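Local structure of aminotransferase class-III (Sphaerobacter thermophilus DSM 20745, 6K8H) at residues R207-H212 with Q239-I244; R409-T414 with V434-A439. The protein is a class-III aminotransferase, also called an omega-transaminase, with the fold type I architecture of its superfamily and two chains in its assembly. One frame throughout, in Å; residues are numbered along the deposited sequence.

In the fold
Two kinds of packing in one fold type I enzyme are illustrated here, helix against helix in contact 1 and a strand with its lead-in against a helix in contact 2. The contacts lie on opposite sides of the chain's centre, their own centres 42 Å apart and their nearest atoms about 25 Å apart. Neither contains a residue that lines the pocket of (5-hydroxy-4,6-dimethylpyridin-3-yl)methyl dihydrogen phosphate. Contact 1 is nevertheless tied to it through the fold, because helix 235-248 joins strands 216-221 and 251-255; the pocket residue Asp222 directly follows the first of these strands and Asp255 ends the second. Contact 2 belongs to the later, C-terminal part of the chain, where helix 427-445 packs beside strand 411-412.

Contact 1 (R207-H212 with Q239-I244); sequences RLIEQH and QRLREI
Ile244 N is bonded to Arg240 O at 2.9 Å, and this helical turn presents Ile244 and Leu241 to Ile209 of the neighbouring helix. Helix 235-248 is the connection of a beta-alpha-beta crossover between the parallel strands 216-221 and 251-255 of the seven-stranded sheet, while helix 202-211 lies between strands 194-197 and 216-221 in the chain. Between segments 207-212 and 239-244 the contact is purely apolar and small, about 158 Å² in all, with no hydrogen bond from one segment to the other.

Ile209 serves both partners by dividing its branches between them. Its CG1 lies beside the backbone N (chi1 -70°) and carries CD1 to Leu241 CD1, 3.6 Å away, the two side chains crossing at about a right angle. Its CG2, the other branch, meets the end of Ile244, which approaches at a slant. Ile244 is stretched out, with CG1 anti to its backbone N (chi1 -173°), and this extension brings the terminal methyl across a backbone separation of 8.0 Å between the CA atoms of Ile209 and Ile244.

Beyond the two segments, Ile209 also packs on Ile250, and Leu241 touches Phe150 of the sheet strand 146-150 and Thr205 of the facing helix. Charge adds a second tie between the helices, a salt bridge from Arg240 NH2 to Glu206 OE1. Among the apolar atoms, Ile244 CD1 lies 3.9 Å from Ile209 CG2, with Ile244 CG1 almost as near to the same methyl at 4.0 Å.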
loop_
_atom_site.group_PDB
_atom_site.type_symbol
_atom_site.label_atom_id
_atom_site.label_comp_id
_atom_site.label_asym_id
_atom_site.label_seq_id
_atom_site.Cartn_x
_atom_site.Cartn_y
_atom_site.Cartn_z
ATOM N N ARG B 207 23.833 24.138 -2.127
ATOM C CA ARG B 207 24.621 24.274 -0.906
ATOM C C ARG B 207 24.278 23.172 0.097
ATOM O O ARG B 207 25.172 22.606 0.744
ATOM C CB ARG B 207 24.403 25.656 -0.287
ATOM C CG ARG B 207 25.042 26.829 -1.049
ATOM C CD ARG B 207 24.806 28.154 -0.303
ATOM N NE ARG B 207 23.492 28.725 -0.605
ATOM C CZ ARG B 207 22.709 29.357 0.276
ATOM N NH1 ARG B 207 23.103 29.499 1.539
ATOM N NH2 ARG B 207 21.524 29.844 -0.110
ATOM N N LEU B 208 22.988 22.835 0.218
ATOM C CA LEU B 208 22.590 21.777 1.145
ATOM C C LEU B 208 23.063 20.400 0.682
ATOM O O LEU B 208 23.521 19.593 1.501
ATOM C CB LEU B 208 21.076 21.797 1.334
ATOM C CG LEU B 208 20.605 22.851 2.334
ATOM C CD1 LEU B 208 19.108 23.099 2.175
ATOM C CD2 LEU B 208 20.925 22.418 3.756
ATOM N N ILE B 209 22.946 20.103 -0.608
ATOM C CA ILE B 209 23.426 18.777 -1.093
ATOM C C ILE B 209 24.946 18.677 -0.893
ATOM O O ILE B 209 25.413 17.644 -0.410
ATOM C CB ILE B 209 22.993 18.540 -2.548
ATOM C CG1 ILE B 209 21.481 18.313 -2.620
ATOM C CG2 ILE B 209 23.774 17.387 -3.149
ATOM C CD1 ILE B 209 20.896 18.398 -3.994
ATOM N N GLU B 210 25.654 19.771 -1.160
ATOM C CA GLU B 210 27.133 19.797 -1.051
ATOM C C GLU B 210 27.539 19.491 0.395
ATOM O O GLU B 210 28.413 18.664 0.602
ATOM C CB GLU B 210 27.601 21.189 -1.463
ATOM C CG GLU B 210 28.776 21.161 -2.409
ATOM C CD GLU B 210 29.972 20.534 -1.743
ATOM O OE1 GLU B 210 29.963 20.484 -0.517
ATOM O OE2 GLU B 210 30.897 20.099 -2.445
ATOM N N GLN B 211 26.826 20.093 1.339
ATOM C CA GLN B 211 27.042 19.981 2.798
ATOM C C GLN B 211 26.817 18.539 3.265
ATOM O O GLN B 211 27.535 18.113 4.167
ATOM C CB GLN B 211 26.065 20.933 3.484
ATOM C CG GLN B 211 26.072 20.852 4.997
ATOM C CD GLN B 211 25.388 22.037 5.634
ATOM O OE1 GLN B 211 25.105 22.037 6.827
ATOM N NE2 GLN B 211 25.148 23.069 4.843
ATOM N N HIS B 212 25.857 17.835 2.659
ATOM C CA HIS B 212 25.468 16.502 3.123
ATOM C C HIS B 212 25.811 15.406 2.117
ATOM O O HIS B 212 25.200 14.331 2.144
ATOM C CB HIS B 212 23.969 16.447 3.435
ATOM C CG HIS B 212 23.528 17.398 4.498
ATOM N ND1 HIS B 212 23.552 17.079 5.838
ATOM C CD2 HIS B 212 23.039 18.660 4.420
ATOM C CE1 HIS B 212 23.090 18.100 6.540
ATOM N NE2 HIS B 212 22.776 19.073 5.704
ATOM N N GLN B 239 18.184 20.663 -14.259
ATOM C CA GLN B 239 19.416 20.206 -14.901
ATOM C C GLN B 239 20.591 20.265 -13.935
ATOM O O GLN B 239 21.401 19.331 -13.872
ATOM C CB GLN B 239 19.707 21.044 -16.152
ATOM C CG GLN B 239 18.710 20.840 -17.309
ATOM C CD GLN B 239 18.690 22.008 -18.299
ATOM O OE1 GLN B 239 19.667 22.761 -18.417
ATOM N NE2 GLN B 239 17.570 22.165 -19.013
ATOM N N ARG B 240 20.689 21.340 -13.152
ATOM C CA ARG B 240 21.777 21.415 -12.184
ATOM C C ARG B 240 21.602 20.406 -11.054
ATOM O O ARG B 240 22.598 19.870 -10.543
ATOM C CB ARG B 240 21.882 22.836 -11.646
ATOM C CG ARG B 240 22.446 23.793 -12.693
ATOM C CD ARG B 240 22.357 25.241 -12.251
ATOM N NE ARG B 240 22.991 25.462 -10.952
ATOM C CZ ARG B 240 23.282 26.662 -10.464
ATOM N NH1 ARG B 240 23.003 27.753 -11.173
ATOM N NH2 ARG B 240 23.842 26.772 -9.267
ATOM N N LEU B 241 20.355 20.134 -10.655
ATOM C CA LEU B 241 20.106 19.075 -9.683
ATOM C C LEU B 241 20.568 17.729 -10.222
ATOM O O LEU B 241 21.197 16.939 -9.496
ATOM C CB LEU B 241 18.613 19.027 -9.315
ATOM C CG LEU B 241 18.187 17.936 -8.313
ATOM C CD1 LEU B 241 18.902 18.112 -6.982
ATOM C CD2 LEU B 241 16.660 17.915 -8.111
ATOM N N ARG B 242 20.267 17.447 -11.500
ATOM C CA ARG B 242 20.741 16.200 -12.099
ATOM C C ARG B 242 22.268 16.138 -12.094
ATOM O O ARG B 242 22.856 15.095 -11.763
ATOM C CB ARG B 242 20.179 16.046 -13.517
ATOM C CG ARG B 242 20.806 14.908 -14.339
ATOM C CD ARG B 242 20.317 13.520 -13.887
ATOM N NE ARG B 242 20.979 13.077 -12.660
ATOM C CZ ARG B 242 20.834 11.874 -12.110
ATOM N NH1 ARG B 242 20.043 10.967 -12.670
ATOM N NH2 ARG B 242 21.483 11.582 -10.990
ATOM N N GLU B 243 22.929 17.256 -12.421
ATOM C CA GLU B 243 24.394 17.246 -12.478
ATOM C C GLU B 243 25.001 16.996 -11.102
ATOM O O GLU B 243 25.925 16.184 -10.955
ATOM C CB GLU B 243 24.929 18.559 -13.060
ATOM C CG GLU B 243 24.597 18.776 -14.521
ATOM C CD GLU B 243 25.665 18.234 -15.456
ATOM O OE1 GLU B 243 26.144 17.100 -15.230
ATOM O OE2 GLU B 243 26.037 18.950 -16.421
ATOM N N ILE B 244 24.491 17.675 -10.073
ATOM C CA ILE B 244 25.150 17.563 -8.773
ATOM C C ILE B 244 24.887 16.197 -8.152
ATOM O O ILE B 244 25.780 15.624 -7.513
ATOM C CB ILE B 244 24.738 18.712 -7.827
ATOM C CG1 ILE B 244 25.567 18.660 -6.537
ATOM C CG2 ILE B 244 23.251 18.671 -7.500
ATOM C CD1 ILE B 244 25.424 19.883 -5.656
#

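Contact 2 (R409-T414 with V434-A439); sequences RGIFIT and VDAFAA
Arg409 lays its guanidinium over the methyl of Ala439, so that the methyl lies over one face of the flat cationic group. The CB of Ala439 sits 3.3 Å above the guanidinium plane, displaced toward its rim, and the guanidinium atom nearest to Ala439 CB is Arg409 NE, at 3.4 Å. The arginine chain is extended from CG to NE, and the last torsion, chi4 -89°, sets the guanidinium plane steeply to that chain, with one face turned to the methyl. Farther back, Arg409 CD also comes within 3.6 Å of Ala439 CB, so aliphatic and charged parts of the same side chain share one small partner.

Ile411 makes the second meeting, one residue beyond Gly410. Its CG1 is 3.5 Å from Ala436 CB, whereas its CD1 stands farther off, at 4.2 Å from the same methyl. Having CG1 beside the backbone N (chi1 -58°) is what directs this branch, rather than CG2, at the alanine. Ala436 and Ala439, three residues apart, therefore offer their methyls from the same face of helix 427-445, Ala439 chiefly to Arg409 and Ala436 chiefly to Ile411, with Arg409 CB also near Ala436 CB.

This is the C-terminal part of the class-III aminotransferase fold, where helix 427-445 packs against edge strand 411-412 of the four-stranded sheet. Segment 409-414 leaves helix 393-408 and enters that sheet, Gly410 and Phe412 bonding through their backbones to Leu65. Leu406 touches both Ile411 and Ala436, while Phe412 packs on Met99 of the second subunit. The alanine methyl supplies contact but no polar bond; the charge of Arg409 is met by Asp443, whose carboxylate forms a salt bridge with Arg409 NH2. One side chain thus uses its face for an apolar contact and its NH2 for an ionic one, both on helix 427-445.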
loop_
_atom_site.group_PDB
_atom_site.type_symbol
_atom_site.label_atom_id
_atom_site.label_comp_id
_atom_site.label_asym_id
_atom_site.label_seq_id
_atom_site.Cartn_x
_atom_site.Cartn_y
_atom_site.Cartn_z
ATOM N N ARG B 409 -22.905 24.282 -7.731
ATOM C CA ARG B 409 -23.205 24.597 -9.152
ATOM C C ARG B 409 -22.823 23.441 -10.085
ATOM O O ARG B 409 -22.489 23.716 -11.232
ATOM C CB ARG B 409 -22.558 25.912 -9.587
ATOM C CG ARG B 409 -23.228 27.145 -9.008
ATOM C CD ARG B 409 -22.735 28.418 -9.654
ATOM N NE ARG B 409 -23.334 29.562 -8.994
ATOM C CZ ARG B 409 -24.488 30.114 -9.336
ATOM N NH1 ARG B 409 -25.186 29.638 -10.356
ATOM N NH2 ARG B 409 -24.933 31.151 -8.648
ATOM N N GLY B 410 -22.767 22.214 -9.573
ATOM C CA GLY B 410 -22.484 21.080 -10.422
ATOM C C GLY B 410 -21.025 20.858 -10.743
ATOM O O GLY B 410 -20.724 20.159 -11.714
ATOM N N ILE B 411 -20.105 21.419 -9.960
ATOM C CA ILE B 411 -18.669 21.242 -10.178
ATOM C C ILE B 411 -18.023 20.697 -8.905
ATOM O O ILE B 411 -18.142 21.293 -7.828
ATOM C CB ILE B 411 -17.981 22.554 -10.600
ATOM C CG1 ILE B 411 -18.611 23.133 -11.876
ATOM C CG2 ILE B 411 -16.484 22.313 -10.804
ATOM C CD1 ILE B 411 -18.289 22.354 -13.140
ATOM N N PHE B 412 -17.321 19.582 -9.037
ATOM C CA PHE B 412 -16.574 18.964 -7.948
ATOM C C PHE B 412 -15.094 19.168 -8.244
ATOM O O PHE B 412 -14.566 18.589 -9.197
ATOM C CB PHE B 412 -16.935 17.480 -7.833
ATOM C CG PHE B 412 -16.164 16.724 -6.779
ATOM C CD1 PHE B 412 -15.987 17.238 -5.503
ATOM C CD2 PHE B 412 -15.647 15.471 -7.068
ATOM C CE1 PHE B 412 -15.273 16.522 -4.538
ATOM C CE2 PHE B 412 -14.935 14.745 -6.128
ATOM C CZ PHE B 412 -14.751 15.274 -4.849
ATOM N N ILE B 413 -14.431 20.002 -7.439
ATOM C CA ILE B 413 -13.005 20.275 -7.575
ATOM C C ILE B 413 -12.404 20.226 -6.173
ATOM O O ILE B 413 -13.124 20.252 -5.175
ATOM C CB ILE B 413 -12.718 21.633 -8.272
ATOM C CG1 ILE B 413 -11.271 21.692 -8.792
ATOM C CG2 ILE B 413 -13.069 22.800 -7.346
ATOM C CD1 ILE B 413 -11.045 22.732 -9.875
ATOM N N THR B 414 -11.074 20.102 -6.096
ATOM C CA THR B 414 -10.444 20.075 -4.783
ATOM C C THR B 414 -10.602 21.420 -4.077
ATOM O O THR B 414 -10.771 22.461 -4.722
ATOM C CB THR B 414 -8.957 19.732 -4.869
ATOM O OG1 THR B 414 -8.247 20.781 -5.541
ATOM C CG2 THR B 414 -8.742 18.398 -5.579
ATOM N N VAL B 434 -16.053 26.659 -16.948
ATOM C CA VAL B 434 -15.720 28.087 -16.982
ATOM C C VAL B 434 -16.933 28.936 -16.590
ATOM O O VAL B 434 -16.817 29.908 -15.819
ATOM C CB VAL B 434 -15.168 28.482 -18.364
ATOM C CG1 VAL B 434 -15.029 30.006 -18.477
ATOM C CG2 VAL B 434 -13.820 27.814 -18.605
ATOM N N ASP B 435 -18.117 28.574 -17.098
ATOM C CA ASP B 435 -19.340 29.292 -16.732
ATOM C C ASP B 435 -19.627 29.183 -15.237
ATOM O O ASP B 435 -19.984 30.182 -14.581
ATOM C CB ASP B 435 -20.522 28.753 -17.538
ATOM C CG ASP B 435 -20.435 29.112 -19.019
ATOM O OD1 ASP B 435 -19.559 29.927 -19.393
ATOM O OD2 ASP B 435 -21.246 28.584 -19.809
ATOM N N ALA B 436 -19.489 27.971 -14.679
ATOM C CA ALA B 436 -19.732 27.783 -13.253
ATOM C C ALA B 436 -18.730 28.550 -12.410
ATOM O O ALA B 436 -19.079 29.036 -11.331
ATOM C CB ALA B 436 -19.700 26.298 -12.905
ATOM N N PHE B 437 -17.485 28.661 -12.875
ATOM C CA PHE B 437 -16.480 29.416 -12.137
ATOM C C PHE B 437 -16.824 30.895 -12.121
ATOM O O PHE B 437 -16.680 31.557 -11.086
ATOM C CB PHE B 437 -15.081 29.200 -12.737
ATOM C CG PHE B 437 -14.008 30.014 -12.060
ATOM C CD1 PHE B 437 -13.514 29.639 -10.820
ATOM C CD2 PHE B 437 -13.508 31.167 -12.645
ATOM C CE1 PHE B 437 -12.554 30.395 -10.177
ATOM C CE2 PHE B 437 -12.534 31.933 -11.995
ATOM C CZ PHE B 437 -12.065 31.544 -10.767
ATOM N N ALA B 438 -17.285 31.431 -13.254
ATOM C CA ALA B 438 -17.727 32.827 -13.281
ATOM C C ALA B 438 -18.850 33.065 -12.273
ATOM O O ALA B 438 -18.823 34.029 -11.483
ATOM C CB ALA B 438 -18.178 33.203 -14.694
ATOM N N ALA B 439 -19.837 32.172 -12.262
ATOM C CA ALA B 439 -20.925 32.327 -11.300
ATOM C C ALA B 439 -20.428 32.197 -9.860
ATOM O O ALA B 439 -20.877 32.932 -8.971
ATOM C CB ALA B 439 -22.024 31.311 -11.590
#